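Local coordinates for condensin complex subunit 3 (Schizosaccharomyces pombe, PDB 5OQR), which serves as a HEAT-repeat regulatory subunit of condensin, the complex that converts interphase chromatin into condensed, mitotic-like chromosomes, at residues Q611-N616 against L654-I659; S568-A573 against E602-P607; L582-A587 against V618-L623; T647-A652 against L708-M713. All coordinates share one frame; numbering follows the deposited sequence.

Interaction 1. Residues Q611-N616 against L654-I659; sequences QYFEPN and LSLLEI
The backbone N of E614, to which L656 CD2 is the nearest atom of the other segment at 4.4 Å, is bonded to O of Q611 at 3.1 Å. This bond spans three residues and closes the last turn of helix 601-613, and E614 is the first residue to leave helical geometry. The helix end and the turn after it meet L656 and I659 of helix 639-661. L656 points its isobutyl group at the base of the F613 side chain: both methyls reach F613 CB, CD1 at 3.9 Å and CD2 at 4.0 Å. Although the F613 ring leads away from L656, its CD2 still lies 4.2 Å from L656 CD1, an oblique approach, while Y612 CD2 lies over the centre of one ring face. I675 of helix 669-682 touches both F613 and L656 and extends the apolar patch. The contact joins the end of helix 601-613 to the later helix 639-661 in this all-helical, HEAT-containing solenoid. One turn further along, I659 takes over. Its CG2 branch, anti to the backbone N, rests on the pyrrolidine ring of P615, 3.7 Å from P615 CD and 3.9 Å from P615 CG. The other branch runs toward the E614 side chain, whose CG is likewise anti to the backbone N (chi1 -176°); the extended chain crosses I659 at about a right angle and leaves OE1 4.1 Å from I659 CD1, a van der Waals approach. P615 is solvent-exposed, whereas F613 and L656 are buried.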
loop_
_atom_site.group_PDB
_atom_site.type_symbol
_atom_site.label_atom_id
_atom_site.label_comp_id
_atom_site.label_asym_id
_atom_site.label_seq_id
_atom_site.Cartn_x
_atom_site.Cartn_y
_atom_site.Cartn_z
ATOM N N GLN A 611 -10.580 19.025 0.714
ATOM C CA GLN A 611 -9.569 18.790 -0.310
ATOM C C GLN A 611 -9.272 17.305 -0.460
ATOM O O GLN A 611 -9.127 16.801 -1.578
ATOM C CB GLN A 611 -8.294 19.555 0.037
ATOM C CG GLN A 611 -7.426 19.879 -1.158
ATOM C CD GLN A 611 -7.967 21.037 -1.961
ATOM O OE1 GLN A 611 -8.270 22.096 -1.415
ATOM N NE2 GLN A 611 -8.102 20.841 -3.266
ATOM N N TYR A 612 -9.179 16.588 0.660
ATOM C CA TYR A 612 -8.868 15.163 0.615
ATOM C C TYR A 612 -9.883 14.395 -0.224
ATOM O O TYR A 612 -9.522 13.450 -0.934
ATOM C CB TYR A 612 -8.811 14.608 2.037
ATOM C CG TYR A 612 -8.651 13.110 2.118
ATOM C CD1 TYR A 612 -7.484 12.492 1.696
ATOM C CD2 TYR A 612 -9.662 12.313 2.634
ATOM C CE1 TYR A 612 -7.331 11.122 1.774
ATOM C CE2 TYR A 612 -9.519 10.943 2.717
ATOM C CZ TYR A 612 -8.350 10.353 2.287
ATOM O OH TYR A 612 -8.204 8.989 2.369
ATOM N N PHE A 613 -11.153 14.782 -0.156
ATOM C CA PHE A 613 -12.208 14.118 -0.909
ATOM C C PHE A 613 -12.599 14.869 -2.174
ATOM O O PHE A 613 -13.472 14.399 -2.909
ATOM C CB PHE A 613 -13.451 13.933 -0.031
ATOM C CG PHE A 613 -13.296 12.891 1.041
ATOM C CD1 PHE A 613 -13.088 11.564 0.712
ATOM C CD2 PHE A 613 -13.377 13.236 2.378
ATOM C CE1 PHE A 613 -12.951 10.605 1.694
ATOM C CE2 PHE A 613 -13.243 12.281 3.364
ATOM C CZ PHE A 613 -13.030 10.963 3.020
ATOM N N GLU A 614 -11.981 16.011 -2.449
ATOM C CA GLU A 614 -12.413 16.829 -3.570
ATOM C C GLU A 614 -12.037 16.161 -4.893
ATOM O O GLU A 614 -10.957 15.576 -5.008
ATOM C CB GLU A 614 -11.783 18.218 -3.493
ATOM C CG GLU A 614 -12.256 19.161 -4.583
ATOM C CD GLU A 614 -11.980 20.610 -4.262
ATOM O OE1 GLU A 614 -12.632 21.481 -4.876
ATOM O OE2 GLU A 614 -11.124 20.878 -3.392
ATOM N N PRO A 615 -12.905 16.227 -5.909
ATOM C CA PRO A 615 -12.559 15.595 -7.193
ATOM C C PRO A 615 -11.375 16.236 -7.896
ATOM O O PRO A 615 -10.607 15.521 -8.550
ATOM C CB PRO A 615 -13.849 15.741 -8.014
ATOM C CG PRO A 615 -14.614 16.830 -7.347
ATOM C CD PRO A 615 -14.301 16.697 -5.899
ATOM N N ASN A 616 -11.198 17.554 -7.795
ATOM C CA ASN A 616 -10.103 18.200 -8.511
ATOM C C ASN A 616 -8.739 17.732 -8.023
ATOM O O ASN A 616 -7.734 17.964 -8.705
ATOM C CB ASN A 616 -10.208 19.724 -8.388
ATOM C CG ASN A 616 -9.906 20.230 -6.987
ATOM O OD1 ASN A 616 -9.531 19.468 -6.097
ATOM N ND2 ASN A 616 -10.063 21.532 -6.790
ATOM N N LEU A 654 -21.522 18.956 3.731
ATOM C CA LEU A 654 -22.387 19.788 2.903
ATOM C C LEU A 654 -21.598 20.467 1.793
ATOM O O LEU A 654 -22.060 20.544 0.649
ATOM C CB LEU A 654 -23.100 20.830 3.768
ATOM C CG LEU A 654 -24.167 20.306 4.730
ATOM C CD1 LEU A 654 -24.730 21.452 5.551
ATOM C CD2 LEU A 654 -25.279 19.591 3.980
ATOM N N SER A 655 -20.404 20.971 2.112
ATOM C CA SER A 655 -19.570 21.589 1.089
ATOM C C SER A 655 -19.226 20.594 -0.009
ATOM O O SER A 655 -19.178 20.952 -1.190
ATOM C CB SER A 655 -18.297 22.151 1.721
ATOM O OG SER A 655 -18.580 23.289 2.512
ATOM N N LEU A 656 -18.987 19.336 0.360
ATOM C CA LEU A 656 -18.676 18.324 -0.641
ATOM C C LEU A 656 -19.881 18.014 -1.517
ATOM O O LEU A 656 -19.718 17.721 -2.707
ATOM C CB LEU A 656 -18.168 17.054 0.041
ATOM C CG LEU A 656 -16.748 17.147 0.603
ATOM C CD1 LEU A 656 -16.445 15.957 1.495
ATOM C CD2 LEU A 656 -15.728 17.234 -0.523
ATOM N N LEU A 657 -21.091 18.071 -0.959
ATOM C CA LEU A 657 -22.284 17.831 -1.765
ATOM C C LEU A 657 -22.405 18.863 -2.879
ATOM O O LEU A 657 -22.671 18.516 -4.034
ATOM C CB LEU A 657 -23.529 17.845 -0.878
ATOM C CG LEU A 657 -23.868 16.542 -0.149
ATOM C CD1 LEU A 657 -25.039 16.760 0.787
ATOM C CD2 LEU A 657 -24.192 15.427 -1.132
ATOM N N GLU A 658 -22.216 20.141 -2.551
ATOM C CA GLU A 658 -22.284 21.177 -3.575
ATOM C C GLU A 658 -21.213 20.970 -4.637
ATOM O O GLU A 658 -21.482 21.103 -5.836
ATOM C CB GLU A 658 -22.143 22.558 -2.937
ATOM C CG GLU A 658 -23.219 22.880 -1.915
ATOM C CD GLU A 658 -23.330 24.365 -1.630
ATOM O OE1 GLU A 658 -22.579 25.150 -2.247
ATOM O OE2 GLU A 658 -24.172 24.747 -0.789
ATOM N N ILE A 659 -19.990 20.647 -4.215
ATOM C CA ILE A 659 -18.911 20.399 -5.167
ATOM C C ILE A 659 -19.268 19.241 -6.086
ATOM O O ILE A 659 -18.999 19.277 -7.293
ATOM C CB ILE A 659 -17.594 20.127 -4.415
ATOM C CG1 ILE A 659 -17.095 21.406 -3.747
ATOM C CG2 ILE A 659 -16.525 19.572 -5.357
ATOM C CD1 ILE A 659 -16.047 21.167 -2.690
#

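Interaction 2. Residues S568-A573 against E602-P607; sequences SILFEA and ELFLKP
One face of the F571 ring is overlaid by the F604 ring in an offset stack, with centroids 4.5 Å apart and planes inclined by 24°. F604 CE1 lies over the rim of the F571 ring rather than its centre, 3.5 Å from F571 CE1. At the edge of F571, near its plane, comes L603, whose CG is 3.7 Å from F571 CZ, and the backbone O of L603 also lies in that plane. P607 approaches obliquely, its CG 3.7 Å from F571 CE1. The F604 ring is met from a second direction by L570, which crosses it at about a right angle: L570 CB stands 3.9 Å from F604 CE1 and L570 CD1 4.0 Å from F604 CZ. Both phenylalanines carry CG anti to their carbonyl carbon (chi1 -74° in each), which swings each ring into the gap between the helices. The segments 568-573 and 602-607 of helices 563-574 and 601-613 run nearly parallel, at 7°, with axes 11.5 Å apart, a separation that the two rings bridge. Helix 580-597 lies between them in sequence and touches both L570 and F604, consistent with the layered helix packing of an alpha-solenoid. Everything that meets here through side chains is hydrocarbon, so the association probably depends on shape and on removing rings from water, more fully for buried F604 than for partly exposed F571.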
loop_
_atom_site.group_PDB
_atom_site.type_symbol
_atom_site.label_atom_id
_atom_site.label_comp_id
_atom_site.label_asym_id
_atom_site.label_seq_id
_atom_site.Cartn_x
_atom_site.Cartn_y
_atom_site.Cartn_z
ATOM N N SER A 568 -2.564 31.403 6.225
ATOM C CA SER A 568 -2.972 31.788 4.879
ATOM C C SER A 568 -2.205 31.004 3.822
ATOM O O SER A 568 -2.804 30.403 2.923
ATOM C CB SER A 568 -2.771 33.289 4.687
ATOM O OG SER A 568 -3.007 33.664 3.342
ATOM N N ILE A 569 -0.871 31.000 3.906
ATOM C CA ILE A 569 -0.083 30.308 2.892
ATOM C C ILE A 569 -0.332 28.808 2.954
ATOM O O ILE A 569 -0.274 28.122 1.929
ATOM C CB ILE A 569 1.416 30.638 3.034
ATOM C CG1 ILE A 569 1.995 30.061 4.328
ATOM C CG2 ILE A 569 1.632 32.143 2.998
ATOM C CD1 ILE A 569 3.494 30.069 4.372
ATOM N N LEU A 570 -0.618 28.276 4.144
ATOM C CA LEU A 570 -0.968 26.865 4.257
ATOM C C LEU A 570 -2.291 26.570 3.560
ATOM O O LEU A 570 -2.443 25.518 2.928
ATOM C CB LEU A 570 -1.031 26.455 5.727
ATOM C CG LEU A 570 0.305 26.371 6.468
ATOM C CD1 LEU A 570 0.082 26.218 7.960
ATOM C CD2 LEU A 570 1.139 25.214 5.944
ATOM N N PHE A 571 -3.263 27.482 3.667
ATOM C CA PHE A 571 -4.508 27.327 2.921
ATOM C C PHE A 571 -4.258 27.422 1.425
ATOM O O PHE A 571 -4.686 26.557 0.653
ATOM C CB PHE A 571 -5.525 28.392 3.344
ATOM C CG PHE A 571 -6.131 28.158 4.691
ATOM C CD1 PHE A 571 -6.793 26.978 4.970
ATOM C CD2 PHE A 571 -6.056 29.128 5.674
ATOM C CE1 PHE A 571 -7.354 26.763 6.209
ATOM C CE2 PHE A 571 -6.615 28.918 6.914
ATOM C CZ PHE A 571 -7.267 27.734 7.180
ATOM N N GLU A 572 -3.572 28.482 0.997
ATOM C CA GLU A 572 -3.321 28.686 -0.425
ATOM C C GLU A 572 -2.597 27.491 -1.028
ATOM O O GLU A 572 -2.960 27.011 -2.108
ATOM C CB GLU A 572 -2.514 29.969 -0.621
ATOM C CG GLU A 572 -2.509 30.494 -2.039
ATOM C CD GLU A 572 -1.826 31.841 -2.150
ATOM O OE1 GLU A 572 -1.225 32.122 -3.208
ATOM O OE2 GLU A 572 -1.886 32.619 -1.174
ATOM N N ALA A 573 -1.571 26.989 -0.338
ATOM C CA ALA A 573 -0.839 25.829 -0.836
ATOM C C ALA A 573 -1.767 24.638 -1.019
ATOM O O ALA A 573 -1.740 23.964 -2.053
ATOM C CB ALA A 573 0.298 25.472 0.123
ATOM N N GLU A 602 -9.429 22.934 14.477
ATOM C CA GLU A 602 -10.771 23.265 14.006
ATOM C C GLU A 602 -10.725 23.997 12.672
ATOM O O GLU A 602 -11.521 23.714 11.768
ATOM C CB GLU A 602 -11.498 24.121 15.046
ATOM C CG GLU A 602 -11.284 23.699 16.501
ATOM C CD GLU A 602 -10.035 24.309 17.124
ATOM O OE1 GLU A 602 -9.586 25.375 16.651
ATOM O OE2 GLU A 602 -9.491 23.709 18.075
ATOM N N LEU A 603 -9.795 24.942 12.530
ATOM C CA LEU A 603 -9.761 25.785 11.340
ATOM C C LEU A 603 -9.293 25.007 10.117
ATOM O O LEU A 603 -9.779 25.242 9.005
ATOM C CB LEU A 603 -8.859 26.992 11.594
ATOM C CG LEU A 603 -8.808 28.044 10.484
ATOM C CD1 LEU A 603 -10.130 28.781 10.371
ATOM C CD2 LEU A 603 -7.663 29.020 10.720
ATOM N N PHE A 604 -8.353 24.081 10.296
ATOM C CA PHE A 604 -7.798 23.334 9.173
ATOM C C PHE A 604 -8.512 22.016 8.926
ATOM O O PHE A 604 -8.503 21.520 7.794
ATOM C CB PHE A 604 -6.309 23.058 9.405
ATOM C CG PHE A 604 -5.433 24.259 9.217
ATOM C CD1 PHE A 604 -5.155 24.734 7.950
ATOM C CD2 PHE A 604 -4.886 24.911 10.305
ATOM C CE1 PHE A 604 -4.353 25.840 7.771
ATOM C CE2 PHE A 604 -4.082 26.016 10.133
ATOM C CZ PHE A 604 -3.814 26.482 8.865
ATOM N N LEU A 605 -9.126 21.435 9.956
ATOM C CA LEU A 605 -9.713 20.108 9.817
ATOM C C LEU A 605 -10.749 20.069 8.699
ATOM O O LEU A 605 -10.843 19.079 7.966
ATOM C CB LEU A 605 -10.338 19.686 11.148
ATOM C CG LEU A 605 -10.206 18.256 11.673
ATOM C CD1 LEU A 605 -8.910 17.576 11.278
ATOM C CD2 LEU A 605 -10.318 18.303 13.191
ATOM N N LYS A 606 -11.534 21.140 8.547
ATOM C CA LYS A 606 -12.562 21.143 7.508
ATOM C C LYS A 606 -11.960 21.339 6.124
ATOM O O LYS A 606 -12.249 20.526 5.230
ATOM C CB LYS A 606 -13.629 22.192 7.835
ATOM C CG LYS A 606 -14.770 22.275 6.832
ATOM C CD LYS A 606 -15.301 23.691 6.726
ATOM C CE LYS A 606 -16.437 23.782 5.723
ATOM N NZ LYS A 606 -16.600 25.158 5.183
ATOM N N PRO A 607 -11.137 22.356 5.867
ATOM C CA PRO A 607 -10.468 22.424 4.557
ATOM C C PRO A 607 -9.683 21.173 4.200
ATOM O O PRO A 607 -9.606 20.816 3.018
ATOM C CB PRO A 607 -9.548 23.640 4.709
ATOM C CG PRO A 607 -10.220 24.484 5.710
ATOM C CD PRO A 607 -10.874 23.562 6.673
#

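Interaction 3. Residues L582-A587 against V618-L623; sequences LQTLGA and VDNHAL
N620 is the N-cap of helix 621-635, and its side-chain amide works in two directions, since it also holds helix 580-597 through Q583 and T584. Its OD1 accepts from L623 N at 2.8 Å in a nearly straight bond (167°), although the donor lies well above the carbonyl plane. The amide nitrogen turns the other way. N620 ND2 gives a hydrogen bond of 2.6 Å to Q583 OE1, which receives it in its carbonyl plane, and a longer one of 3.2 Å to T584 OG1, which lies in the amide plane of N620. Both bonds are bent to a similar degree, 147° and 146°. T584 OG1 has a further partner in A580 O, one turn back on its own helix, and because that carbonyl can only accept, the hydroxyl is oriented to receive from N620. Q583 reaches across with CG anti to its backbone N and an extended chain; its NE2 bonds T617 OG1, which helps fix the rotation of the amide. Around this polar centre lie apolar contacts. L623 CD1 packs 3.6 Å from Q583 CG, the two side chains crossing at about a right angle, and L623 CG is 3.8 Å from A587 CB. On the exposed flank the methyls of A622 and T584 meet, CB to CG2 at 3.8 Å. Another protein chain of the assembly packs against L585 nearby. The arrangement is an asparagine N-cap whose amide nitrogen also joins the capped helix to a neighbouring helix of the alpha-solenoid.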
loop_
_atom_site.group_PDB
_atom_site.type_symbol
_atom_site.label_atom_id
_atom_site.label_comp_id
_atom_site.label_asym_id
_atom_site.label_seq_id
_atom_site.Cartn_x
_atom_site.Cartn_y
_atom_site.Cartn_z
ATOM N N LEU A 582 3.531 21.067 -4.562
ATOM C CA LEU A 582 3.239 22.117 -3.592
ATOM C C LEU A 582 1.990 21.780 -2.786
ATOM O O LEU A 582 1.972 21.924 -1.559
ATOM C CB LEU A 582 3.072 23.456 -4.310
ATOM C CG LEU A 582 2.640 24.647 -3.454
ATOM C CD1 LEU A 582 3.646 24.919 -2.351
ATOM C CD2 LEU A 582 2.452 25.878 -4.321
ATOM N N GLN A 583 0.934 21.331 -3.464
ATOM C CA GLN A 583 -0.291 20.954 -2.771
ATOM C C GLN A 583 -0.020 19.858 -1.751
ATOM O O GLN A 583 -0.450 19.946 -0.595
ATOM C CB GLN A 583 -1.335 20.494 -3.783
ATOM C CG GLN A 583 -2.748 20.452 -3.241
ATOM C CD GLN A 583 -3.689 19.710 -4.162
ATOM O OE1 GLN A 583 -3.325 18.690 -4.744
ATOM N NE2 GLN A 583 -4.902 20.226 -4.309
ATOM N N THR A 584 0.688 18.808 -2.167
ATOM C CA THR A 584 1.031 17.735 -1.242
ATOM C C THR A 584 1.828 18.258 -0.059
ATOM O O THR A 584 1.753 17.695 1.039
ATOM C CB THR A 584 1.827 16.651 -1.968
ATOM O OG1 THR A 584 1.091 16.200 -3.110
ATOM C CG2 THR A 584 2.098 15.467 -1.046
ATOM N N LEU A 585 2.597 19.325 -0.260
ATOM C CA LEU A 585 3.430 19.848 0.814
ATOM C C LEU A 585 2.597 20.603 1.840
ATOM O O LEU A 585 2.752 20.399 3.048
ATOM C CB LEU A 585 4.522 20.748 0.235
ATOM C CG LEU A 585 5.580 21.221 1.229
ATOM C CD1 LEU A 585 6.337 20.044 1.821
ATOM C CD2 LEU A 585 6.530 22.184 0.550
ATOM N N GLY A 586 1.714 21.489 1.376
ATOM C CA GLY A 586 0.793 22.142 2.289
ATOM C C GLY A 586 -0.025 21.144 3.084
ATOM O O GLY A 586 -0.172 21.270 4.301
ATOM N N ALA A 587 -0.553 20.124 2.406
ATOM C CA ALA A 587 -1.308 19.089 3.099
ATOM C C ALA A 587 -0.458 18.410 4.161
ATOM O O ALA A 587 -0.921 18.174 5.282
ATOM C CB ALA A 587 -1.833 18.061 2.098
ATOM N N VAL A 618 -8.255 14.393 -6.964
ATOM C CA VAL A 618 -8.247 12.934 -6.927
ATOM C C VAL A 618 -6.986 12.386 -7.583
ATOM O O VAL A 618 -6.420 11.385 -7.129
ATOM C CB VAL A 618 -9.520 12.378 -7.593
ATOM C CG1 VAL A 618 -9.528 12.668 -9.093
ATOM C CG2 VAL A 618 -9.645 10.888 -7.331
ATOM N N ASP A 619 -6.526 13.027 -8.659
ATOM C CA ASP A 619 -5.359 12.524 -9.375
ATOM C C ASP A 619 -4.085 12.683 -8.557
ATOM O O ASP A 619 -3.144 11.899 -8.720
ATOM C CB ASP A 619 -5.220 13.239 -10.718
ATOM C CG ASP A 619 -6.361 12.925 -11.663
ATOM O OD1 ASP A 619 -6.811 11.760 -11.685
ATOM O OD2 ASP A 619 -6.811 13.842 -12.381
ATOM N N ASN A 620 -4.029 13.684 -7.681
ATOM C CA ASN A 620 -2.885 13.853 -6.795
ATOM C C ASN A 620 -2.830 12.712 -5.788
ATOM O O ASN A 620 -3.359 12.829 -4.679
ATOM C CB ASN A 620 -2.964 15.202 -6.079
ATOM C CG ASN A 620 -1.751 15.479 -5.212
ATOM O OD1 ASN A 620 -1.007 14.570 -4.849
ATOM N ND2 ASN A 620 -1.551 16.746 -4.871
ATOM N N HIS A 621 -2.193 11.603 -6.162
ATOM C CA HIS A 621 -2.105 10.453 -5.273
ATOM C C HIS A 621 -1.117 10.668 -4.138
ATOM O O HIS A 621 -1.236 10.009 -3.100
ATOM C CB HIS A 621 -1.706 9.204 -6.060
ATOM C CG HIS A 621 -2.666 8.844 -7.151
ATOM N ND1 HIS A 621 -3.232 9.782 -7.988
ATOM C CD2 HIS A 621 -3.155 7.645 -7.548
ATOM C CE1 HIS A 621 -4.032 9.178 -8.847
ATOM N NE2 HIS A 621 -4.002 7.881 -8.603
ATOM N N ALA A 622 -0.145 11.564 -4.312
ATOM C CA ALA A 622 0.781 11.870 -3.228
ATOM C C ALA A 622 0.042 12.478 -2.045
ATOM O O ALA A 622 0.249 12.080 -0.894
ATOM C CB ALA A 622 1.875 12.818 -3.725
ATOM N N LEU A 623 -0.837 13.443 -2.315
ATOM C CA LEU A 623 -1.600 14.078 -1.247
ATOM C C LEU A 623 -2.518 13.077 -0.560
ATOM O O LEU A 623 -2.550 12.990 0.671
ATOM C CB LEU A 623 -2.398 15.252 -1.813
ATOM C CG LEU A 623 -3.217 16.085 -0.825
ATOM C CD1 LEU A 623 -3.359 17.499 -1.355
ATOM C CD2 LEU A 623 -4.595 15.483 -0.579
#

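Interaction 4. Residues T647-A652 against L708-M713; sequences TIFCDA and LHLANM
L710 and F649 form the tight, buried half of this contact. L710 CD2 lies over the centre of the F649 ring in a CH-pi contact, 4.0 Å from the centroid and 10° off the ring normal. The second methyl, CD1, is pressed closer to the root of the ring, at 3.6 Å from both F649 CB and F649 CG. With F649 CG anti to the backbone N (chi1 -174°), the ring turns its face to the leucine, whose side chain crosses it at about a right angle. L680 of helix 669-682 touches both residues. Next to them C650 directs SG at the backbone of M713, 4.0 Å from M713 C. The segments 647-652 and 708-713, of helices 639-661 and 706-717, cross at -42° with their axes 9.1 Å apart; the latter helix lies within HEAT repeat 9, and the crossing is consistent with solenoid packing, in which helix 639-661 also touches helix 601-613 through I648 and D651. The partly exposed side is more thinly joined. T647 OG1 stands at the edge of the H709 ring, 3.5 Å from CE1, while its hydrogen-bond partner is W643 O on its own helix; the W643 ring stacks on H709. M713, bent at both chi2 and chi3, folds its chain back beside that imidazole, CG over one face toward the rim, and brings its terminal CE to 3.6 Å from T647 O.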
loop_
_atom_site.group_PDB
_atom_site.type_symbol
_atom_site.label_atom_id
_atom_site.label_comp_id
_atom_site.label_asym_id
_atom_site.label_seq_id
_atom_site.Cartn_x
_atom_site.Cartn_y
_atom_site.Cartn_z
ATOM N N THR A 647 -17.462 18.083 15.000
ATOM C CA THR A 647 -17.865 19.480 15.123
ATOM C C THR A 647 -17.910 20.184 13.771
ATOM O O THR A 647 -18.653 21.158 13.610
ATOM C CB THR A 647 -16.912 20.203 16.072
ATOM O OG1 THR A 647 -17.027 19.632 17.379
ATOM C CG2 THR A 647 -17.225 21.694 16.147
ATOM N N ILE A 648 -17.124 19.725 12.801
ATOM C CA ILE A 648 -17.129 20.282 11.453
ATOM C C ILE A 648 -17.630 19.284 10.430
ATOM O O ILE A 648 -17.767 19.632 9.249
ATOM C CB ILE A 648 -15.735 20.814 11.056
ATOM C CG1 ILE A 648 -14.657 19.732 11.185
ATOM C CG2 ILE A 648 -15.366 22.016 11.905
ATOM C CD1 ILE A 648 -14.449 18.911 9.937
ATOM N N PHE A 649 -17.906 18.050 10.849
ATOM C CA PHE A 649 -18.483 17.018 9.998
ATOM C C PHE A 649 -19.524 17.565 9.025
ATOM O O PHE A 649 -19.359 17.479 7.803
ATOM C CB PHE A 649 -19.102 15.949 10.905
ATOM C CG PHE A 649 -19.616 14.741 10.180
ATOM C CD1 PHE A 649 -20.806 14.787 9.476
ATOM C CD2 PHE A 649 -18.921 13.549 10.229
ATOM C CE1 PHE A 649 -21.278 13.673 8.821
ATOM C CE2 PHE A 649 -19.390 12.434 9.579
ATOM C CZ PHE A 649 -20.569 12.494 8.873
ATOM N N CYS A 650 -20.610 18.125 9.558
ATOM C CA CYS A 650 -21.744 18.494 8.716
ATOM C C CYS A 650 -21.348 19.536 7.679
ATOM O O CYS A 650 -21.703 19.421 6.502
ATOM C CB CYS A 650 -22.893 19.007 9.584
ATOM S SG CYS A 650 -23.668 17.737 10.598
ATOM N N ASP A 651 -20.613 20.564 8.098
ATOM C CA ASP A 651 -20.249 21.628 7.168
ATOM C C ASP A 651 -19.306 21.114 6.090
ATOM O O ASP A 651 -19.417 21.503 4.923
ATOM C CB ASP A 651 -19.618 22.791 7.927
ATOM C CG ASP A 651 -20.384 23.148 9.187
ATOM O OD1 ASP A 651 -21.265 24.031 9.119
ATOM O OD2 ASP A 651 -20.109 22.537 10.243
ATOM N N ALA A 652 -18.368 20.239 6.461
ATOM C CA ALA A 652 -17.489 19.640 5.466
ATOM C C ALA A 652 -18.279 18.793 4.481
ATOM O O ALA A 652 -18.052 18.862 3.268
ATOM C CB ALA A 652 -16.417 18.796 6.155
ATOM N N LEU A 708 -23.393 10.672 19.381
ATOM C CA LEU A 708 -24.577 11.356 19.880
ATOM C C LEU A 708 -24.409 12.865 19.794
ATOM O O LEU A 708 -25.388 13.587 19.576
ATOM C CB LEU A 708 -24.873 10.927 21.317
ATOM C CG LEU A 708 -26.295 11.215 21.802
ATOM C CD1 LEU A 708 -27.321 10.416 21.009
ATOM C CD2 LEU A 708 -26.420 10.908 23.281
ATOM N N HIS A 709 -23.181 13.358 19.960
ATOM C CA HIS A 709 -22.909 14.766 19.701
ATOM C C HIS A 709 -23.096 15.091 18.227
ATOM O O HIS A 709 -23.578 16.173 17.879
ATOM C CB HIS A 709 -21.491 15.116 20.153
ATOM C CG HIS A 709 -21.028 16.463 19.697
ATOM N ND1 HIS A 709 -19.962 16.634 18.841
ATOM C CD2 HIS A 709 -21.495 17.704 19.968
ATOM C CE1 HIS A 709 -19.788 17.922 18.607
ATOM N NE2 HIS A 709 -20.706 18.594 19.279
ATOM N N LEU A 710 -22.729 14.160 17.344
ATOM C CA LEU A 710 -22.900 14.387 15.914
ATOM C C LEU A 710 -24.376 14.427 15.537
ATOM O O LEU A 710 -24.776 15.181 14.644
ATOM C CB LEU A 710 -22.171 13.301 15.125
ATOM C CG LEU A 710 -22.220 13.427 13.602
ATOM C CD1 LEU A 710 -21.578 14.723 13.144
ATOM C CD2 LEU A 710 -21.546 12.236 12.954
ATOM N N ALA A 711 -25.200 13.614 16.199
ATOM C CA ALA A 711 -26.640 13.686 15.987
ATOM C C ALA A 711 -27.158 15.091 16.267
ATOM O O ALA A 711 -27.909 15.661 15.469
ATOM C CB ALA A 711 -27.346 12.663 16.873
ATOM N N ASN A 712 -26.754 15.671 17.398
ATOM C CA ASN A 712 -27.147 17.040 17.709
ATOM C C ASN A 712 -26.686 18.006 16.625
ATOM O O ASN A 712 -27.419 18.930 16.256
ATOM C CB ASN A 712 -26.583 17.450 19.068
ATOM C CG ASN A 712 -27.046 16.544 20.186
ATOM O OD1 ASN A 712 -28.112 15.934 20.107
ATOM N ND2 ASN A 712 -26.245 16.447 21.238
ATOM N N MET A 713 -25.469 17.814 16.105
ATOM C CA MET A 713 -24.984 18.663 15.020
ATOM C C MET A 713 -25.893 18.557 13.804
ATOM O O MET A 713 -26.258 19.568 13.193
ATOM C CB MET A 713 -23.552 18.275 14.644
ATOM C CG MET A 713 -22.535 18.413 15.764
ATOM S SD MET A 713 -22.449 20.072 16.452
ATOM C CE MET A 713 -21.921 21.006 15.022
#

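In the fold
The four contacts follow the C-terminal solenoid from helix 563-574 to helix 706-717. Interactions 1 and 2 share helix 601-613, interactions 1 and 4 share helix 639-661. Interactions 1, 2 and 3 lie closest together, with centres 14 to 15 Å apart, and touch directly: A573 packs on Q583 and G586, Q611 NE2 lies 3.4 Å from Q583 NE2, and S655 OG lies 3.8 Å from K606 NZ, all as packing. Interaction 4 stands about 17 Å from interaction 1 and about 19 Å from interaction 2, centre to centre. Interactions 2 and 4 touch through K606, which packs on I648 and A652. Interactions 3 and 4 do not touch, their nearest atoms being about 14 Å apart.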